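Long-range contacts in flap endonuclease 1 (Desulfurococcus amylolyticus, PDB 3ORY), which probably cleaves 5' flap strands from branched DNA, acting as a structure-specific, metal-dependent nuclease in replication and repair: residues Asp17-Glu22 and Asp227-Gln232; Leu100-Ile105 and Gly248-Pro253; Asp154-Pro159 and Asp316-Ile321. One frame throughout, in Å; residues are numbered along the deposited sequence.

Contact 1. Residues Asp17-Glu22 and Asp227-Gln232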
loop_
_atom_site.group_PDB
_atom_site.type_symbol
_atom_site.label_atom_id
_atom_site.label_comp_id
_atom_site.label_asym_id
_atom_site.label_seq_id
_atom_site.Cartn_x
_atom_site.Cartn_y
_atom_site.Cartn_z
ATOM N N ASP A 17 4.147 13.362 6.682
ATOM C CA ASP A 17 4.801 14.598 7.097
ATOM C C ASP A 17 4.962 14.805 8.608
ATOM O O ASP A 17 5.421 15.866 9.030
ATOM C CB ASP A 17 4.238 15.839 6.387
ATOM C CG ASP A 17 2.733 15.852 6.326
ATOM O OD1 ASP A 17 2.093 15.592 7.372
ATOM O OD2 ASP A 17 2.204 16.120 5.219
ATOM N N ILE A 18 4.605 13.800 9.416
ATOM C CA ILE A 18 4.993 13.835 10.827
ATOM C C ILE A 18 6.123 12.867 11.179
ATOM O O ILE A 18 6.611 12.888 12.307
ATOM C CB ILE A 18 3.809 13.684 11.835
ATOM C CG1 ILE A 18 3.167 12.294 11.746
ATOM C CG2 ILE A 18 2.790 14.801 11.648
ATOM C CD1 ILE A 18 2.327 11.922 12.987
ATOM N N ILE A 19 6.554 12.038 10.230
ATOM C CA ILE A 19 7.678 11.133 10.497
ATOM C C ILE A 19 9.005 11.913 10.584
ATOM O O ILE A 19 9.430 12.499 9.597
ATOM C CB ILE A 19 7.825 10.023 9.428
ATOM C CG1 ILE A 19 6.502 9.256 9.212
ATOM C CG2 ILE A 19 8.974 9.085 9.803
ATOM C CD1 ILE A 19 5.959 8.529 10.454
ATOM N N PRO A 20 9.662 11.906 11.760
ATOM C CA PRO A 20 10.946 12.611 11.848
ATOM C C PRO A 20 12.067 11.853 11.131
ATOM O O PRO A 20 11.997 10.624 10.983
ATOM C CB PRO A 20 11.226 12.699 13.352
ATOM C CG PRO A 20 10.266 11.758 14.025
ATOM C CD PRO A 20 9.325 11.180 12.999
ATOM N N GLY A 21 13.080 12.602 10.686
ATOM C CA GLY A 21 14.244 12.052 9.991
ATOM C C GLY A 21 14.931 10.908 10.710
ATOM O O GLY A 21 15.336 9.930 10.078
ATOM N N GLU A 22 15.051 11.020 12.030
ATOM C CA GLU A 22 15.723 9.996 12.837
ATOM C C GLU A 22 14.982 8.654 12.866
ATOM O O GLU A 22 15.561 7.630 13.236
ATOM C CB GLU A 22 15.936 10.480 14.273
ATOM C CG GLU A 22 16.776 11.745 14.415
ATOM C CD GLU A 22 15.936 13.016 14.534
ATOM O OE1 GLU A 22 14.903 13.148 13.825
ATOM O OE2 GLU A 22 16.327 13.890 15.345
ATOM N N ASP A 227 9.218 1.418 17.528
ATOM C CA ASP A 227 9.596 1.898 18.861
ATOM C C ASP A 227 10.490 3.155 18.736
ATOM O O ASP A 227 10.350 4.101 19.506
ATOM C CB ASP A 227 10.183 0.768 19.743
ATOM C CG ASP A 227 9.086 -0.164 20.364
ATOM O OD1 ASP A 227 7.868 0.138 20.309
ATOM O OD2 ASP A 227 9.445 -1.229 20.915
ATOM N N LYS A 228 11.332 3.187 17.707
ATOM C CA LYS A 228 12.139 4.364 17.355
ATOM C C LYS A 228 11.299 5.598 16.981
ATOM O O LYS A 228 11.579 6.724 17.424
ATOM C CB LYS A 228 13.038 3.997 16.183
ATOM C CG LYS A 228 14.385 4.666 16.155
ATOM C CD LYS A 228 15.264 3.932 15.157
ATOM C CE LYS A 228 16.676 4.480 15.119
ATOM N NZ LYS A 228 17.417 3.849 13.992
ATOM N N LEU A 229 10.281 5.382 16.145
ATOM C CA LEU A 229 9.308 6.421 15.805
ATOM C C LEU A 229 8.629 6.999 17.050
ATOM O O LEU A 229 8.482 8.214 17.191
ATOM C CB LEU A 229 8.246 5.857 14.845
ATOM C CG LEU A 229 7.028 6.728 14.509
ATOM C CD1 LEU A 229 7.444 8.045 13.820
ATOM C CD2 LEU A 229 6.054 5.951 13.621
ATOM N N LEU A 230 8.189 6.115 17.937
ATOM C CA LEU A 230 7.466 6.534 19.130
ATOM C C LEU A 230 8.351 7.384 20.047
ATOM O O LEU A 230 7.910 8.418 20.557
ATOM C CB LEU A 230 6.909 5.308 19.869
ATOM C CG LEU A 230 5.857 4.454 19.145
ATOM C CD1 LEU A 230 5.503 3.213 19.982
ATOM C CD2 LEU A 230 4.584 5.248 18.801
ATOM N N VAL A 231 9.598 6.950 20.238
ATOM C CA VAL A 231 10.574 7.682 21.061
ATOM C C VAL A 231 10.865 9.071 20.471
ATOM O O VAL A 231 10.777 10.072 21.185
ATOM C CB VAL A 231 11.914 6.904 21.240
ATOM C CG1 VAL A 231 12.964 7.768 21.954
ATOM C CG2 VAL A 231 11.700 5.593 22.019
ATOM N N GLN A 232 11.198 9.122 19.177
ATOM C CA GLN A 232 11.526 10.391 18.506
ATOM C C GLN A 232 10.362 11.376 18.559
ATOM O O GLN A 232 10.557 12.569 18.775
ATOM C CB GLN A 232 11.938 10.169 17.044
ATOM C CG GLN A 232 13.342 9.627 16.858
ATOM C CD GLN A 232 14.392 10.485 17.539
ATOM O OE1 GLN A 232 14.454 11.705 17.333
ATOM N NE2 GLN A 232 15.217 9.854 18.371
#
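Leu229 meets the loop 17-22 mainly through one methyl group. Its CD1 lies 3.7 Å from Ile19 CD1 and is just as close, 3.7 Å, to Pro20 CD, and the leucine crosses both side chains at about a right angle. The second branch adds a looser touch, with Leu229 CD2 4.1 Å from Ile19 CD1. With CG anti to the backbone N (chi1 172°), the Leu229 branch point is set so that CD1 meets both Ile19 CD1 and Pro20 CD. Three residues further along the same helix, Gln232 CB lies 3.8 Å from Pro20 CG, so the proline ring is touched at two adjoining carbons by residues spaced i and i+3.

Beyond this apolar part, Glu22 crosses Gln232 nearly perpendicularly, its carboxylate plane 35° from the amide plane. Glu22 CB packs 3.6 Å from Gln232 CD. The nearest polar approach, 3.5 Å between Glu22 OE2 and Gln232 OE1, pairs two acceptors as modelled and is not a hydrogen bond; the two side chains meet by van der Waals contact alone. Lys228, extended beyond CG, runs past the backbone carbonyl of Glu22, its CE 3.8 Å from Glu22 O, while its NZ makes a long, weak ion pair with Glu225.

Burial follows the same order, from enclosed Ile19 and Leu229 to exposed Glu22 and Gln232. Ile19 also touches Tyr188, Ile18 rests on helix 261-271, and Leu230 faces helix 237-247. The loop leads into strand 24-26 and helix 226-233 follows strand 216-225, two strands that pair antiparallel in the mixed sheet.

Contact 2. Residues Leu100-Ile105 and Gly248-Pro253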
loop_
_atom_site.group_PDB
_atom_site.type_symbol
_atom_site.label_atom_id
_atom_site.label_comp_id
_atom_site.label_asym_id
_atom_site.label_seq_id
_atom_site.Cartn_x
_atom_site.Cartn_y
_atom_site.Cartn_z
ATOM N N LEU A 100 -15.867 -3.329 0.442
ATOM C CA LEU A 100 -16.414 -3.119 1.775
ATOM C C LEU A 100 -15.364 -2.582 2.743
ATOM O O LEU A 100 -15.526 -2.687 3.953
ATOM C CB LEU A 100 -17.045 -4.419 2.305
ATOM C CG LEU A 100 -18.149 -5.020 1.424
ATOM C CD1 LEU A 100 -18.637 -6.339 2.022
ATOM C CD2 LEU A 100 -19.313 -4.029 1.230
ATOM N N LYS A 101 -14.293 -2.005 2.198
ATOM C CA LYS A 101 -13.240 -1.383 2.992
ATOM C C LYS A 101 -13.541 0.106 3.095
ATOM O O LYS A 101 -13.277 0.867 2.153
ATOM C CB LYS A 101 -11.882 -1.604 2.322
ATOM C CG LYS A 101 -11.393 -3.064 2.370
ATOM C CD LYS A 101 -11.022 -3.432 3.801
ATOM C CE LYS A 101 -9.699 -2.806 4.217
ATOM N NZ LYS A 101 -9.492 -3.067 5.677
ATOM N N ALA A 102 -14.085 0.526 4.232
ATOM C CA ALA A 102 -14.654 1.870 4.341
ATOM C C ALA A 102 -13.624 2.997 4.183
ATOM O O ALA A 102 -13.895 3.991 3.516
ATOM C CB ALA A 102 -15.445 2.021 5.641
ATOM N N ARG A 103 -12.445 2.840 4.778
ATOM C CA ARG A 103 -11.432 3.876 4.647
ATOM C C ARG A 103 -10.898 3.968 3.205
ATOM O O ARG A 103 -10.763 5.069 2.667
ATOM C CB ARG A 103 -10.305 3.722 5.680
ATOM C CG ARG A 103 -9.159 4.753 5.534
ATOM C CD ARG A 103 -9.615 6.199 5.814
ATOM N NE ARG A 103 -8.467 7.099 5.901
ATOM C CZ ARG A 103 -8.526 8.380 6.260
ATOM N NH1 ARG A 103 -7.405 9.103 6.328
ATOM N NH2 ARG A 103 -9.685 8.939 6.562
ATOM N N GLU A 104 -10.621 2.827 2.573
ATOM C CA GLU A 104 -10.136 2.847 1.187
ATOM C C GLU A 104 -11.135 3.549 0.282
ATOM O O GLU A 104 -10.749 4.281 -0.625
ATOM C CB GLU A 104 -9.883 1.436 0.639
ATOM C CG GLU A 104 -8.668 0.743 1.214
ATOM C CD GLU A 104 -8.533 -0.694 0.714
ATOM O OE1 GLU A 104 -9.422 -1.187 -0.034
ATOM O OE2 GLU A 104 -7.539 -1.336 1.081
ATOM N N ILE A 105 -12.422 3.314 0.522
ATOM C CA ILE A 105 -13.460 3.911 -0.329
ATOM C C ILE A 105 -13.540 5.418 -0.099
ATOM O O ILE A 105 -13.687 6.193 -1.050
ATOM C CB ILE A 105 -14.828 3.243 -0.111
ATOM C CG1 ILE A 105 -14.808 1.820 -0.692
ATOM C CG2 ILE A 105 -15.967 4.093 -0.727
ATOM C CD1 ILE A 105 -15.851 0.930 -0.101
ATOM N N GLY A 248 -8.779 9.219 10.624
ATOM C CA GLY A 248 -9.855 8.393 10.101
ATOM C C GLY A 248 -9.458 6.959 9.794
ATOM O O GLY A 248 -8.493 6.719 9.069
ATOM N N THR A 249 -10.216 6.005 10.342
ATOM C CA THR A 249 -9.967 4.570 10.152
ATOM C C THR A 249 -11.182 3.924 9.489
ATOM O O THR A 249 -12.171 4.606 9.216
ATOM C CB THR A 249 -9.721 3.866 11.506
ATOM O OG1 THR A 249 -10.940 3.866 12.260
ATOM C CG2 THR A 249 -8.630 4.597 12.323
ATOM N N ASP A 250 -11.130 2.612 9.242
ATOM C CA ASP A 250 -12.312 1.890 8.753
ATOM C C ASP A 250 -13.528 2.095 9.652
ATOM O O ASP A 250 -14.667 2.042 9.188
ATOM C CB ASP A 250 -12.036 0.376 8.667
ATOM C CG ASP A 250 -11.258 -0.012 7.431
ATOM O OD1 ASP A 250 -11.360 0.688 6.384
ATOM O OD2 ASP A 250 -10.563 -1.047 7.493
ATOM N N TYR A 251 -13.282 2.336 10.940
ATOM C CA TYR A 251 -14.363 2.466 11.925
ATOM C C TYR A 251 -14.902 3.899 12.043
ATOM O O TYR A 251 -15.868 4.147 12.755
ATOM C CB TYR A 251 -13.885 1.932 13.284
ATOM C CG TYR A 251 -13.394 0.516 13.146
ATOM C CD1 TYR A 251 -14.295 -0.541 13.032
ATOM C CD2 TYR A 251 -12.033 0.242 13.042
ATOM C CE1 TYR A 251 -13.852 -1.854 12.842
ATOM C CE2 TYR A 251 -11.575 -1.060 12.864
ATOM C CZ TYR A 251 -12.489 -2.099 12.768
ATOM O OH TYR A 251 -12.047 -3.377 12.600
ATOM N N ASN A 252 -14.242 4.831 11.359
ATOM C CA ASN A 252 -14.650 6.242 11.315
ATOM C C ASN A 252 -13.962 6.889 10.107
ATOM O O ASN A 252 -13.053 7.686 10.267
ATOM C CB ASN A 252 -14.348 6.980 12.648
ATOM C CG ASN A 252 -12.849 7.212 12.902
ATOM O OD1 ASN A 252 -12.010 6.300 12.752
ATOM N ND2 ASN A 252 -12.510 8.444 13.314
ATOM N N PRO A 253 -14.391 6.509 8.883
ATOM C CA PRO A 253 -13.627 6.796 7.653
ATOM C C PRO A 253 -13.367 8.275 7.335
ATOM O O PRO A 253 -12.369 8.596 6.675
ATOM C CB PRO A 253 -14.453 6.139 6.531
ATOM C CG PRO A 253 -15.652 5.543 7.151
ATOM C CD PRO A 253 -15.605 5.699 8.637
HETATM O O HOH W 1 -9.908 0.495 4.248
#
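Arg103 reaches from the first turn of helix 102-125 along the backbone of Gly248-Pro253, and each section of its chain has a partner there. Arg103 CB lies 3.3 Å from Asp250 OD1. CG stands anti to the backbone N (chi1 177°) and the chain then bends at chi2, which carries Arg103 CD to 3.5 Å from Gly248 O. That oxygen sits over one face of the guanidinium, offset toward its rim; although Arg103 NE is 3.2 Å from Gly248 O, the angle is too poor for a hydrogen bond, and NE donates instead to Gly12 O. At the tip, Arg103 NH2 gives a 2.7 Å hydrogen bond to Pro253 O, bent to 140° at the hydrogen, with the acceptor in the guanidinium plane. The guanidinium lies against Gly248, whose backbone angles already demand glycine. Replacing Arg103 by an alanine is likely to leave Pro253 O and Gly12 O without these donors and to open a gap beside Gly248 O.

Residues 248-253 lie in the loop after helix 237-247 and before helix 261-271, consistent with the helix-two-turn-helix region by which flap endonucleases grip duplex DNA. A type I beta turn runs from Thr249 to Asn252, with an ST turn in which Thr249 OG1 accepts from Tyr251 N.

Asp250 ties this turn to the helix start. Asp250 OD1 accepts a 2.9 Å bond from Arg103 N, at 162°, nearly along the C-O axis, and a water 2.6 Å from Asp250 OD1 passes the link on to Glu104 N. Lys101 NZ, at the end of a twice-bent chain, meets Asp250 OD2 on the syn side in a 2.9 Å salt bridge, and forms another with Asp94. On the flank, Ala102 CB packs 3.8 Å from Pro253 CG.

Contact 3. Residues Asp154-Pro159 and Asp316-Ile321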
loop_
_atom_site.group_PDB
_atom_site.type_symbol
_atom_site.label_atom_id
_atom_site.label_comp_id
_atom_site.label_asym_id
_atom_site.label_seq_id
_atom_site.Cartn_x
_atom_site.Cartn_y
_atom_site.Cartn_z
ATOM N N ASP A 154 -0.284 -17.457 -7.046
ATOM C CA ASP A 154 -0.240 -18.926 -7.048
ATOM C C ASP A 154 0.587 -19.447 -8.225
ATOM O O ASP A 154 1.479 -20.284 -8.047
ATOM C CB ASP A 154 -1.648 -19.546 -7.128
ATOM C CG ASP A 154 -2.492 -19.282 -5.882
ATOM O OD1 ASP A 154 -1.948 -18.809 -4.861
ATOM O OD2 ASP A 154 -3.718 -19.544 -5.941
ATOM N N ALA A 155 0.288 -18.954 -9.424
ATOM C CA ALA A 155 1.037 -19.345 -10.625
ATOM C C ALA A 155 2.532 -19.006 -10.530
ATOM O O ALA A 155 3.381 -19.747 -11.051
ATOM C CB ALA A 155 0.418 -18.719 -11.861
ATOM N N MET A 156 2.850 -17.898 -9.861
ATOM C CA MET A 156 4.244 -17.438 -9.702
ATOM C C MET A 156 4.984 -18.154 -8.564
ATOM O O MET A 156 6.194 -18.002 -8.419
ATOM C CB MET A 156 4.298 -15.917 -9.465
ATOM C CG MET A 156 3.789 -15.054 -10.627
ATOM S SD MET A 156 3.821 -13.271 -10.271
ATOM C CE MET A 156 5.583 -12.941 -10.261
ATOM N N GLY A 157 4.259 -18.916 -7.749
ATOM C CA GLY A 157 4.857 -19.620 -6.611
ATOM C C GLY A 157 5.088 -18.729 -5.401
ATOM O O GLY A 157 5.854 -19.082 -4.493
ATOM N N ILE A 158 4.398 -17.587 -5.383
ATOM C CA ILE A 158 4.526 -16.594 -4.325
ATOM C C ILE A 158 3.405 -16.769 -3.297
ATOM O O ILE A 158 2.232 -16.744 -3.651
ATOM C CB ILE A 158 4.517 -15.166 -4.908
ATOM C CG1 ILE A 158 5.669 -14.982 -5.925
ATOM C CG2 ILE A 158 4.563 -14.110 -3.793
ATOM C CD1 ILE A 158 7.093 -15.038 -5.320
ATOM N N PRO A 159 3.770 -16.962 -2.021
ATOM C CA PRO A 159 2.784 -17.177 -0.958
ATOM C C PRO A 159 1.958 -15.932 -0.660
ATOM O O PRO A 159 2.436 -14.804 -0.816
ATOM C CB PRO A 159 3.649 -17.511 0.258
ATOM C CG PRO A 159 4.951 -16.804 -0.020
ATOM C CD PRO A 159 5.149 -16.960 -1.503
ATOM N N ASP A 316 3.606 -21.777 -17.535
ATOM C CA ASP A 316 2.446 -21.867 -18.409
ATOM C C ASP A 316 1.194 -21.252 -17.771
ATOM O O ASP A 316 0.425 -20.570 -18.456
ATOM C CB ASP A 316 2.166 -23.293 -18.855
ATOM C CG ASP A 316 1.213 -23.335 -20.033
ATOM O OD1 ASP A 316 1.659 -23.047 -21.153
ATOM O OD2 ASP A 316 0.029 -23.641 -19.843
ATOM N N ALA A 317 1.010 -21.479 -16.469
ATOM C CA ALA A 317 -0.138 -20.922 -15.748
ATOM C C ALA A 317 -0.062 -19.397 -15.740
ATOM O O ALA A 317 -1.075 -18.730 -15.925
ATOM C CB ALA A 317 -0.217 -21.471 -14.325
ATOM N N VAL A 318 1.142 -18.853 -15.557
ATOM C CA VAL A 318 1.331 -17.403 -15.659
ATOM C C VAL A 318 0.960 -16.914 -17.069
ATOM O O VAL A 318 0.229 -15.933 -17.213
ATOM C CB VAL A 318 2.767 -16.949 -15.300
ATOM C CG1 VAL A 318 2.918 -15.438 -15.516
ATOM C CG2 VAL A 318 3.112 -17.300 -13.848
ATOM N N LYS A 319 1.455 -17.607 -18.099
ATOM C CA LYS A 319 1.123 -17.254 -19.483
ATOM C C LYS A 319 -0.386 -17.275 -19.735
ATOM O O LYS A 319 -0.927 -16.349 -20.342
ATOM C CB LYS A 319 1.810 -18.172 -20.492
ATOM C CG LYS A 319 1.447 -17.793 -21.931
ATOM C CD LYS A 319 1.074 -18.980 -22.811
ATOM C CE LYS A 319 0.043 -19.883 -22.198
ATOM N NZ LYS A 319 -0.728 -20.576 -23.261
ATOM N N ARG A 320 -1.056 -18.333 -19.272
ATOM C CA ARG A 320 -2.510 -18.446 -19.443
ATOM C C ARG A 320 -3.239 -17.231 -18.857
ATOM O O ARG A 320 -4.057 -16.603 -19.536
ATOM C CB ARG A 320 -3.042 -19.769 -18.868
ATOM C CG ARG A 320 -2.629 -21.019 -19.695
ATOM C CD ARG A 320 -3.469 -22.276 -19.367
ATOM N NE ARG A 320 -3.699 -22.433 -17.925
ATOM C CZ ARG A 320 -2.922 -23.135 -17.098
ATOM N NH1 ARG A 320 -1.843 -23.774 -17.553
ATOM N NH2 ARG A 320 -3.227 -23.201 -15.801
ATOM N N ILE A 321 -2.920 -16.879 -17.616
ATOM C CA ILE A 321 -3.519 -15.705 -16.972
ATOM C C ILE A 321 -3.214 -14.395 -17.727
ATOM O O ILE A 321 -4.136 -13.686 -18.154
ATOM C CB ILE A 321 -3.098 -15.597 -15.485
ATOM C CG1 ILE A 321 -3.657 -16.788 -14.694
ATOM C CG2 ILE A 321 -3.615 -14.293 -14.877
ATOM C CD1 ILE A 321 -2.980 -17.043 -13.368
#
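Ala155 presents its CB as a small bump to a shallow hollow on helix 315-325, in a close helix-to-helix packing made where helix 143-156 ends in a Schellman motif at Gly157. Three side chains line the hollow: Ala155 CB is 3.7 Å from Ala317 CB, 3.6 Å from Val318 CG2 and 4.1 Å from Ile321 CD1. Having only methyl groups at Ala155 and Ala317 allows the backbones to come near, and the CA atoms of Ala155 and Val318 are 5.4 Å apart.

The fit is reciprocal. Val318 puts CG1 anti to its backbone N (chi1 176°), which turns CG2 toward the other helix; this methyl enters the notch between Ala155 and Met156, 4.0 Å from Met156 CG, where the side chains of Met156 and Val318 meet at a slant. Met156 and Val318 also touch Phe76 of helix 70-84, so a third helix borders the notch, and Val318 touches Leu337 of helix 330-347 as well.

Gly157, with a phi of 80° that favours glycine, turns the chain away toward strand 160-162. No hydrogen bond joins the two segments, which meet by apolar packing; just beyond them, backbone bonds link Ala155 to Asp314 and Gly157 to His311. On helix 315-325 itself, the Arg320 guanidinium lays one face over Ala317 CA, while its NH1 donates to the anti lone pair of Asp316 OD2 in a 3.0 Å salt bridge.

The segments alternate along the chain for every pair of contacts, so the three interleave in sequence, yet none touches another. Contacts 1 and 2 are the nearer neighbours, about 12 Å between nearest atoms and 25 Å between centres; both link the N-terminal XPG region to the I-region. Contact 3 lies about 32 Å from contact 2 and 39 Å from contact 1, centre to centre, and is across the chain's centre from contact 1. Contact 2 is the polar one, beside a bound phosphate ion, probably from the crystallisation liquor, that lies close to the Glu104 side chain, and near Asp94 and Glu166, acidic surroundings consistent with the metal-binding cleft of this family.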